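PDB 5IKJ: cryptic loci regulator 2 from Schizosaccharomyces pombe 972h-, which promotes transcriptional silencing upstream of histone deacetylases and is required for nucleosome positioning at heterochromatic loci and for the silencing function of the SHREC complex. Local coordinates for residues A[52-55]-A[56-60]; A[401-404]-A[405-408]; A[526-530]-A[531-535]. One frame throughout, in Å; residues are numbered along the deposited sequence.

Interaction 1: A[52-55]-A[56-60]; sequences NLLY and RQICG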
ATOM      1  N   ASN A  52      -9.217  18.497  28.866  1.00 60.03           N
ATOM      2  CA  ASN A  52      -9.186  17.041  28.793  1.00 58.90           C
ATOM      3  C   ASN A  52     -10.030  16.540  27.630  1.00 63.69           C
ATOM      4  O   ASN A  52      -9.617  15.637  26.892  1.00 61.12           O
ATOM      5  CB  ASN A  52      -9.675  16.444  30.112  1.00 59.92           C
ATOM      6  CG  ASN A  52      -9.521  14.938  30.165  1.00 66.69           C
ATOM      7  OD1 ASN A  52      -9.929  14.228  29.249  1.00 69.35           O
ATOM      8  ND2 ASN A  52      -8.921  14.444  31.242  1.00 62.03           N
ATOM      9  N   LEU A  53     -11.220  17.118  27.447  1.00 66.10           N
ATOM     10  CA  LEU A  53     -12.052  16.761  26.303  1.00 61.03           C
ATOM     11  C   LEU A  53     -11.319  17.027  24.995  1.00 63.86           C
ATOM     12  O   LEU A  53     -11.255  16.158  24.117  1.00 59.91           O
ATOM     13  CB  LEU A  53     -13.370  17.536  26.355  1.00 60.27           C
ATOM     14  CG  LEU A  53     -14.225  17.534  25.081  1.00 80.03           C
ATOM     15  CD1 LEU A  53     -14.588  16.118  24.656  1.00 75.29           C
ATOM     16  CD2 LEU A  53     -15.480  18.369  25.282  1.00 66.03           C
ATOM     17  N   LEU A  54     -10.756  18.229  24.845  1.00 65.88           N
ATOM     18  CA  LEU A  54     -10.023  18.554  23.625  1.00 63.52           C
ATOM     19  C   LEU A  54      -8.882  17.571  23.397  1.00 57.92           C
ATOM     20  O   LEU A  54      -8.637  17.142  22.262  1.00 55.70           O
ATOM     21  CB  LEU A  54      -9.489  19.986  23.701  1.00 57.67           C
ATOM     22  CG  LEU A  54      -8.637  20.448  22.515  1.00 54.06           C
ATOM     23  CD1 LEU A  54      -9.451  20.444  21.231  1.00 54.11           C
ATOM     24  CD2 LEU A  54      -8.055  21.827  22.782  1.00 70.40           C
ATOM     25  N   TYR A  55      -8.166  17.211  24.463  1.00 51.80           N
ATOM     26  CA  TYR A  55      -7.117  16.203  24.358  1.00 55.50           C
ATOM     27  C   TYR A  55      -7.675  14.901  23.797  1.00 66.52           C
ATOM     28  O   TYR A  55      -7.131  14.336  22.839  1.00 49.74           O
ATOM     29  CB  TYR A  55      -6.490  15.976  25.735  1.00 58.48           C
ATOM     30  CG  TYR A  55      -5.187  15.205  25.727  1.00 61.29           C
ATOM     31  CD1 TYR A  55      -5.174  13.821  25.624  1.00 60.81           C
ATOM     32  CD2 TYR A  55      -3.971  15.866  25.843  1.00 57.22           C
ATOM     33  CE1 TYR A  55      -3.983  13.116  25.625  1.00 62.35           C
ATOM     34  CE2 TYR A  55      -2.776  15.170  25.844  1.00 61.54           C
ATOM     35  CZ  TYR A  55      -2.788  13.796  25.736  1.00 70.71           C
ATOM     36  OH  TYR A  55      -1.602  13.100  25.739  1.00 52.09           O
ATOM     37  N   ARG A  56      -8.776  14.415  24.378  1.00 60.74           N
ATOM     38  CA  ARG A  56      -9.381  13.170  23.925  1.00 55.72           C
ATOM     39  C   ARG A  56     -10.056  13.310  22.565  1.00 57.52           C
ATOM     40  O   ARG A  56     -10.234  12.303  21.873  1.00 59.04           O
ATOM     41  CB  ARG A  56     -10.385  12.678  24.967  1.00 51.49           C
ATOM     42  CG  ARG A  56      -9.746  12.333  26.311  1.00 58.27           C
ATOM     43  CD  ARG A  56     -10.758  11.801  27.324  1.00 71.75           C
ATOM     44  NE  ARG A  56     -12.123  11.798  26.804  1.00 80.37           N
ATOM     45  CZ  ARG A  56     -13.080  12.658  27.147  1.00 66.61           C
ATOM     46  NH1 ARG A  56     -12.856  13.616  28.035  1.00 69.46           N
ATOM     47  NH2 ARG A  56     -14.281  12.550  26.596  1.00 75.42           N
ATOM     48  N   GLN A  57     -10.429  14.528  22.165  1.00 56.48           N
ATOM     49  CA  GLN A  57     -10.964  14.726  20.821  1.00 55.23           C
ATOM     50  C   GLN A  57      -9.864  14.616  19.773  1.00 57.92           C
ATOM     51  O   GLN A  57     -10.076  14.048  18.696  1.00 60.56           O
ATOM     52  CB  GLN A  57     -11.657  16.085  20.720  1.00 57.67           C
ATOM     53  CG  GLN A  57     -12.992  16.169  21.436  1.00 65.50           C
ATOM     54  CD  GLN A  57     -13.626  17.541  21.307  1.00 67.48           C
ATOM     55  OE1 GLN A  57     -12.986  18.560  21.568  1.00 65.63           O
ATOM     56  NE2 GLN A  57     -14.886  17.574  20.891  1.00 65.77           N
ATOM     57  N   ILE A  58      -8.684  15.164  20.069  1.00 62.70           N
ATOM     58  CA  ILE A  58      -7.561  15.072  19.141  1.00 58.76           C
ATOM     59  C   ILE A  58      -7.091  13.627  19.027  1.00 51.37           C
ATOM     60  O   ILE A  58      -6.846  13.119  17.926  1.00 54.74           O
ATOM     61  CB  ILE A  58      -6.425  16.006  19.592  1.00 62.46           C
ATOM     62  CG1 ILE A  58      -6.876  17.468  19.503  1.00 73.59           C
ATOM     63  CG2 ILE A  58      -5.176  15.794  18.743  1.00 52.12           C
ATOM     64  CD1 ILE A  58      -6.217  18.378  20.517  1.00 59.64           C
ATOM     65  N   CYS A  59      -6.954  12.946  20.166  1.00 55.60           N
ATOM     66  CA  CYS A  59      -6.573  11.536  20.152  1.00 60.26           C
ATOM     67  C   CYS A  59      -7.545  10.716  19.314  1.00 56.84           C
ATOM     68  O   CYS A  59      -7.130   9.901  18.481  1.00 59.24           O
ATOM     69  CB  CYS A  59      -6.512  10.997  21.581  1.00 46.74           C
ATOM     70  SG  CYS A  59      -5.124  11.593  22.559  1.00 54.67           S
ATOM     71  N   GLY A  60      -8.848  10.924  19.515  1.00 56.64           N
ATOM     72  CA  GLY A  60      -9.832  10.131  18.797  1.00 51.29           C
ATOM     73  C   GLY A  60      -9.824  10.385  17.303  1.00 53.92           C
ATOM     74  O   GLY A  60      -9.904   9.447  16.507  1.00 56.28           O
TER

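Interaction 2: A[401-404]-A[405-408]; sequences SLPS and VLQK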
ATOM      1  N   SER A 401       3.533 -26.374 -18.831  1.00 87.55           N
ATOM      2  CA  SER A 401       3.551 -27.481 -17.875  1.00 84.39           C
ATOM      3  C   SER A 401       2.417 -27.252 -16.883  1.00 88.27           C
ATOM      4  O   SER A 401       2.577 -26.578 -15.865  1.00 99.54           O
ATOM      5  CB  SER A 401       4.905 -27.573 -17.183  1.00 89.80           C
ATOM      6  OG  SER A 401       5.955 -27.611 -18.135  1.00 91.86           O
ATOM      7  N   LEU A 402       1.257 -27.826 -17.187  1.00 84.08           N
ATOM      8  CA  LEU A 402       0.037 -27.544 -16.443  1.00 85.09           C
ATOM      9  C   LEU A 402      -1.069 -28.471 -16.942  1.00 83.62           C
ATOM     10  O   LEU A 402      -1.270 -28.586 -18.157  1.00 91.91           O
ATOM     11  CB  LEU A 402      -0.336 -26.069 -16.616  1.00 91.81           C
ATOM     12  CG  LEU A 402      -1.704 -25.535 -16.191  1.00 86.82           C
ATOM     13  CD1 LEU A 402      -1.771 -25.227 -14.701  1.00 79.33           C
ATOM     14  CD2 LEU A 402      -2.007 -24.278 -16.985  1.00 85.04           C
ATOM     15  N   PRO A 403      -1.803 -29.158 -16.046  1.00 84.76           N
ATOM     16  CA  PRO A 403      -2.772 -30.167 -16.505  1.00 91.65           C
ATOM     17  C   PRO A 403      -3.752 -29.654 -17.550  1.00 90.18           C
ATOM     18  O   PRO A 403      -3.978 -28.445 -17.672  1.00 85.97           O
ATOM     19  CB  PRO A 403      -3.501 -30.575 -15.214  1.00 84.75           C
ATOM     20  CG  PRO A 403      -3.169 -29.513 -14.212  1.00 81.81           C
ATOM     21  CD  PRO A 403      -1.804 -29.041 -14.579  1.00 84.42           C
ATOM     22  N   SER A 404      -4.341 -30.583 -18.308  1.00 92.82           N
ATOM     23  CA  SER A 404      -5.280 -30.211 -19.361  1.00 92.41           C
ATOM     24  C   SER A 404      -6.456 -29.414 -18.815  1.00 88.83           C
ATOM     25  O   SER A 404      -7.046 -28.603 -19.538  1.00 84.57           O
ATOM     26  CB  SER A 404      -5.783 -31.465 -20.077  1.00 91.54           C
ATOM     27  OG  SER A 404      -4.718 -32.153 -20.707  1.00 95.73           O
ATOM     28  N   VAL A 405      -6.812 -29.629 -17.547  1.00 91.90           N
ATOM     29  CA  VAL A 405      -7.969 -28.961 -16.966  1.00 91.90           C
ATOM     30  C   VAL A 405      -7.732 -27.469 -16.766  1.00 80.66           C
ATOM     31  O   VAL A 405      -8.695 -26.706 -16.631  1.00 75.55           O
ATOM     32  CB  VAL A 405      -8.337 -29.634 -15.628  1.00 87.78           C
ATOM     33  CG1 VAL A 405      -9.513 -28.932 -14.965  1.00 84.19           C
ATOM     34  CG2 VAL A 405      -8.657 -31.109 -15.849  1.00 89.68           C
ATOM     35  N   LEU A 406      -6.474 -27.028 -16.756  1.00 79.45           N
ATOM     36  CA  LEU A 406      -6.140 -25.657 -16.388  1.00 87.05           C
ATOM     37  C   LEU A 406      -5.506 -24.863 -17.524  1.00 80.71           C
ATOM     38  O   LEU A 406      -5.070 -23.728 -17.298  1.00 72.03           O
ATOM     39  CB  LEU A 406      -5.200 -25.662 -15.178  1.00 76.94           C
ATOM     40  CG  LEU A 406      -5.677 -26.450 -13.957  1.00 75.96           C
ATOM     41  CD1 LEU A 406      -4.619 -26.435 -12.863  1.00 69.29           C
ATOM     42  CD2 LEU A 406      -6.995 -25.900 -13.438  1.00 65.09           C
ATOM     43  N   GLN A 407      -5.446 -25.411 -18.736  1.00 79.55           N
ATOM     44  CA  GLN A 407      -4.755 -24.724 -19.821  1.00 80.79           C
ATOM     45  C   GLN A 407      -5.548 -23.553 -20.387  1.00 69.98           C
ATOM     46  O   GLN A 407      -4.983 -22.755 -21.143  1.00 77.67           O
ATOM     47  CB  GLN A 407      -4.416 -25.713 -20.936  1.00 79.66           C
ATOM     48  CG  GLN A 407      -3.748 -26.976 -20.426  1.00 85.96           C
ATOM     49  CD  GLN A 407      -2.514 -27.360 -21.216  1.00 82.46           C
ATOM     50  OE1 GLN A 407      -1.390 -27.030 -20.834  1.00 79.40           O
ATOM     51  NE2 GLN A 407      -2.714 -28.072 -22.318  1.00 95.52           N
ATOM     52  N   LYS A 408      -6.828 -23.423 -20.041  1.00 65.73           N
ATOM     53  CA  LYS A 408      -7.579 -22.208 -20.334  1.00 61.83           C
ATOM     54  C   LYS A 408      -7.221 -21.061 -19.393  1.00 67.50           C
ATOM     55  O   LYS A 408      -7.900 -20.028 -19.414  1.00 66.19           O
ATOM     56  CB  LYS A 408      -9.085 -22.474 -20.247  1.00 59.36           C
ATOM     57  CG  LYS A 408      -9.630 -23.450 -21.277  1.00 84.90           C
ATOM     58  CD  LYS A 408     -11.153 -23.490 -21.219  1.00 87.99           C
ATOM     59  CE  LYS A 408     -11.695 -24.901 -21.370  1.00 99.80           C
ATOM     60  NZ  LYS A 408     -11.375 -25.502 -22.693  1.00 97.45           N
TER

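Interaction 3: A[526-530]-A[531-535]; sequences NWVDD and DFYEY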
ATOM      1  N   ASN A 526      20.543   7.829 -13.381  1.00 68.46           N
ATOM      2  CA  ASN A 526      19.394   7.761 -14.271  1.00 59.35           C
ATOM      3  C   ASN A 526      18.087   8.094 -13.566  1.00 52.38           C
ATOM      4  O   ASN A 526      17.039   8.128 -14.217  1.00 57.35           O
ATOM      5  CB  ASN A 526      19.304   6.366 -14.898  1.00 66.73           C
ATOM      6  CG  ASN A 526      20.503   6.044 -15.772  1.00 65.43           C
ATOM      7  OD1 ASN A 526      20.851   6.810 -16.671  1.00 65.28           O
ATOM      8  ND2 ASN A 526      21.148   4.913 -15.503  1.00 60.04           N
ATOM      9  N   TRP A 527      18.122   8.339 -12.260  1.00 57.81           N
ATOM     10  CA  TRP A 527      16.942   8.724 -11.505  1.00 53.46           C
ATOM     11  C   TRP A 527      16.794  10.245 -11.582  1.00 61.15           C
ATOM     12  O   TRP A 527      17.535  10.923 -12.298  1.00 65.20           O
ATOM     13  CB  TRP A 527      17.054   8.191 -10.075  1.00 58.43           C
ATOM     14  CG  TRP A 527      15.769   8.182  -9.297  1.00 49.39           C
ATOM     15  CD1 TRP A 527      15.549   8.754  -8.078  1.00 58.01           C
ATOM     16  CD2 TRP A 527      14.529   7.576  -9.684  1.00 44.31           C
ATOM     17  NE1 TRP A 527      14.253   8.540  -7.680  1.00 53.89           N
ATOM     18  CE2 TRP A 527      13.604   7.821  -8.649  1.00 58.17           C
ATOM     19  CE3 TRP A 527      14.110   6.854 -10.806  1.00 55.44           C
ATOM     20  CZ2 TRP A 527      12.288   7.366  -8.699  1.00 53.61           C
ATOM     21  CZ3 TRP A 527      12.800   6.404 -10.854  1.00 54.73           C
ATOM     22  CH2 TRP A 527      11.906   6.662  -9.808  1.00 52.81           C
ATOM     23  N   VAL A 528      15.833  10.801 -10.854  1.00 55.47           N
ATOM     24  CA  VAL A 528      15.534  12.222 -10.944  1.00 61.49           C
ATOM     25  C   VAL A 528      16.311  12.980  -9.875  1.00 74.80           C
ATOM     26  O   VAL A 528      16.804  12.410  -8.897  1.00 71.49           O
ATOM     27  CB  VAL A 528      14.019  12.486 -10.812  1.00 61.38           C
ATOM     28  CG1 VAL A 528      13.265  11.806 -11.941  1.00 54.56           C
ATOM     29  CG2 VAL A 528      13.500  12.018  -9.455  1.00 57.33           C
ATOM     30  N   ASP A 529      16.422  14.290 -10.070  1.00 65.49           N
ATOM     31  CA  ASP A 529      16.989  15.193  -9.081  1.00 60.28           C
ATOM     32  C   ASP A 529      15.867  15.938  -8.363  1.00 57.13           C
ATOM     33  O   ASP A 529      14.703  15.903  -8.771  1.00 59.42           O
ATOM     34  CB  ASP A 529      17.959  16.177  -9.742  1.00 70.19           C
ATOM     35  CG  ASP A 529      19.091  15.479 -10.471  1.00 73.94           C
ATOM     36  OD1 ASP A 529      18.880  14.346 -10.955  1.00 84.40           O
ATOM     37  OD2 ASP A 529      20.190  16.063 -10.563  1.00 80.78           O
ATOM     38  N   ASP A 530      16.232  16.625  -7.279  1.00 60.71           N
ATOM     39  CA  ASP A 530      15.228  17.270  -6.438  1.00 71.48           C
ATOM     40  C   ASP A 530      14.402  18.306  -7.191  1.00 65.76           C
ATOM     41  O   ASP A 530      13.284  18.615  -6.763  1.00 59.14           O
ATOM     42  CB  ASP A 530      15.895  17.926  -5.226  1.00 80.97           C
ATOM     43  CG  ASP A 530      16.104  16.957  -4.077  1.00 91.20           C
ATOM     44  OD1 ASP A 530      15.347  15.967  -3.981  1.00 86.74           O
ATOM     45  OD2 ASP A 530      17.021  17.188  -3.261  1.00100.88           O
ATOM     46  N   ASP A 531      14.918  18.854  -8.294  1.00 66.91           N
ATOM     47  CA  ASP A 531      14.143  19.832  -9.053  1.00 72.87           C
ATOM     48  C   ASP A 531      12.879  19.210  -9.632  1.00 64.41           C
ATOM     49  O   ASP A 531      11.859  19.895  -9.772  1.00 56.28           O
ATOM     50  CB  ASP A 531      14.999  20.425 -10.171  1.00 63.28           C
ATOM     51  CG  ASP A 531      15.516  19.372 -11.126  1.00 66.57           C
ATOM     52  OD1 ASP A 531      15.680  18.213 -10.693  1.00 59.69           O
ATOM     53  OD2 ASP A 531      15.756  19.700 -12.307  1.00 76.28           O
ATOM     54  N   PHE A 532      12.933  17.921  -9.978  1.00 67.10           N
ATOM     55  CA  PHE A 532      11.763  17.198 -10.467  1.00 55.53           C
ATOM     56  C   PHE A 532      10.519  17.517  -9.649  1.00 56.34           C
ATOM     57  O   PHE A 532       9.454  17.815 -10.200  1.00 56.13           O
ATOM     58  CB  PHE A 532      12.052  15.696 -10.432  1.00 60.39           C
ATOM     59  CG  PHE A 532      10.961  14.846 -11.021  1.00 64.81           C
ATOM     60  CD1 PHE A 532       9.907  14.402 -10.238  1.00 58.67           C
ATOM     61  CD2 PHE A 532      11.001  14.476 -12.355  1.00 57.36           C
ATOM     62  CE1 PHE A 532       8.910  13.614 -10.779  1.00 55.08           C
ATOM     63  CE2 PHE A 532      10.006  13.688 -12.900  1.00 56.01           C
ATOM     64  CZ  PHE A 532       8.959  13.256 -12.111  1.00 61.36           C
ATOM     65  N   TYR A 533      10.641  17.458  -8.324  1.00 58.29           N
ATOM     66  CA  TYR A 533       9.490  17.630  -7.451  1.00 57.55           C
ATOM     67  C   TYR A 533       9.093  19.090  -7.286  1.00 62.49           C
ATOM     68  O   TYR A 533       7.932  19.368  -6.965  1.00 61.37           O
ATOM     69  CB  TYR A 533       9.788  16.985  -6.097  1.00 57.30           C
ATOM     70  CG  TYR A 533      10.099  15.514  -6.232  1.00 61.57           C
ATOM     71  CD1 TYR A 533       9.082  14.570  -6.252  1.00 60.31           C
ATOM     72  CD2 TYR A 533      11.407  15.072  -6.372  1.00 61.95           C
ATOM     73  CE1 TYR A 533       9.360  13.224  -6.391  1.00 51.92           C
ATOM     74  CE2 TYR A 533      11.695  13.730  -6.513  1.00 64.75           C
ATOM     75  CZ  TYR A 533      10.667  12.809  -6.522  1.00 51.36           C
ATOM     76  OH  TYR A 533      10.950  11.471  -6.659  1.00 58.49           O
ATOM     77  N   GLU A 534       9.995  20.000  -7.635  1.00 71.74           N
ATOM     78  CA  GLU A 534       9.678  21.413  -7.647  1.00 71.28           C
ATOM     79  C   GLU A 534       8.794  21.596  -8.885  1.00 60.42           C
ATOM     80  O   GLU A 534       7.688  22.105  -8.790  1.00 58.90           O
ATOM     81  CB  GLU A 534      10.939  22.266  -7.736  1.00 76.44           C
ATOM     82  CG  GLU A 534      10.661  23.748  -7.913  1.00 84.28           C
ATOM     83  CD  GLU A 534      11.749  24.630  -7.338  1.00 87.10           C
ATOM     84  OE1 GLU A 534      12.907  24.181  -7.249  1.00 79.44           O
ATOM     85  OE2 GLU A 534      11.440  25.781  -6.975  1.00 83.87           O
ATOM     86  N   TYR A 535       9.285  21.155 -10.043  1.00 52.28           N
ATOM     87  CA  TYR A 535       8.509  21.212 -11.277  1.00 61.56           C
ATOM     88  C   TYR A 535       7.158  20.529 -11.107  1.00 64.75           C
ATOM     89  O   TYR A 535       6.115  21.092 -11.460  1.00 58.43           O
ATOM     90  CB  TYR A 535       9.289  20.557 -12.420  1.00 58.23           C
ATOM     91  CG  TYR A 535      10.547  21.289 -12.824  1.00 66.45           C
ATOM     92  CD1 TYR A 535      10.487  22.558 -13.387  1.00 71.75           C
ATOM     93  CD2 TYR A 535      11.796  20.704 -12.661  1.00 73.76           C
ATOM     94  CE1 TYR A 535      11.636  23.228 -13.763  1.00 74.42           C
ATOM     95  CE2 TYR A 535      12.949  21.365 -13.036  1.00 76.29           C
ATOM     96  CZ  TYR A 535      12.864  22.626 -13.587  1.00 80.94           C
ATOM     97  OH  TYR A 535      14.013  23.285 -13.959  1.00 77.01           O
TER

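Interaction 1: A[52-55]-A[56-60]
R56 and N52 reach across one turn of helix 50-67, a worked case of i to i+4 side-chain pairing laid over the regular backbone bonding of an alpha-helix. R56 NH1 gives a nearly straight hydrogen bond (170°) to N52 OD1 at 3.2 Å. The oxygen sits at the edge of the guanidinium, in its plane, whereas the nitrogen stands above the plane of the amide carbonyl. The two flat groups are turned 51° apart. One turn on, Y55 and C59 repeat the spacing with softer partners: C59 SG lies 3.6 Å from Y55 CE1 and approaches the ring obliquely, a sulfur-aromatic contact. L54 CG meets I58 CD1 at 3.8 Å, and the chain of Q57 runs over the end of L53, with CG 3.6 Å from L53 CD1.

A second shell sets these groups in place. N52 ND2 bonds to L45 O and R56 NE to L144 O, so each partner of the amide-guanidinium pair has at least one further bond. Y55 packs on V183 and F186 of helix 183-195, which carries the zinc ligand H189. R56 bends at chi3 (-3°), turning its guanidinium back along the helix; before the bend, R56 CD lies 3.2 Å from N52 OD1.

Interaction 2: A[401-404]-A[405-408]
The carbonyl of P403 is the flat group round which L406 and Q407 close: L406 N stands 52° above its plane, away from the lone-pair directions, and Q407 CG comes to 3.1 Å from P403 O. The hydrogen bond from L406 N to P403 O, 3.0 Å long, spans S404 and V405, whose backbone angles are those of a type I beta turn. This turn lies in the loop between strands 394-397 and 411-419, within the SH3-related family region of the protein.

The side chains of L402 and L406 meet across the bend, crossing at about a right angle, and L402 CD1 presses on L406 CB at 3.5 Å, tighter than an ordinary carbon-carbon contact. The other branch of the first leucine turns to the main chain, with L402 CD2 3.1 Å from L406 O. L406 points CG away from its own carbonyl carbon (chi1 -54°), which carries CD1 up to the proline ring, 3.7 Å from P403 CG. Beyond the turn L406 rests on L477 and L402 on T409. L402 also meets an apolar side chain of the other protein chain, and S401 OG bonds to that chain's backbone.

The contact is thus mainly apolar: one backbone bond sets the reversal, and the carbon surfaces of L402, P403 and L406 pack against one another, with L402 shared between the loop and the partner protein.

Interaction 3: A[526-530]-A[531-535]
The backbone of D529 is extended, that of D530 and D531 turns into helical angles, and a bond of 2.9 Å from F532 N to D529 O closes this turn at the entrance of helix 531-540. A longer one, 3.3 Å from Y533 N to D530 O, follows. V528 is the side chain that divides between two aromatics. Its CG1 touches F532 CD2 at 3.5 Å, approaching the ring obliquely, while CG2 lies 3.9 Å from Y533 CE2, the two side chains crossing at about a right angle. The two rings meet as well, since F532 CD1 sits over the centre of one face of Y533.

This aromatic cluster seats the loop and helix on the five-stranded antiparallel sheet: V262 of strand 255-266 touches V528, F532 and Y533, and Y300 of strand 300-304 meets the F532 ring edge-to-face. Y300 OH bonds to both D529 N and D531 OD1. D531 holds CG between its own N and carbonyl carbon (chi1 59°), which brings OD1 2.9 Å from F532 N, a weak hydrogen bond. Outside the two segments, D530 OD1 and OD2 form salt bridges with a basic side chain of the other protein chain.

In the fold
The three contacts come in series along the chain, and none touches another. Interaction 1 lies on helix 50-67 beside helix 183-195 of the zinc site, and interaction 2, its centre about 59 Å away, lies on the opposite side of the chain's centre. Interaction 3 has its centre about 40 Å from that of interaction 1 and 47 Å from that of interaction 2. They occupy separate settings: a helix packed by the zinc region, a loop between strands of the large mixed sheet, and a helix entrance on the five-stranded antiparallel sheet. Residues 401-408 and 526-535 both reach the second protein chain, so the partner is contacted at two places far apart; residues 52-60 do not.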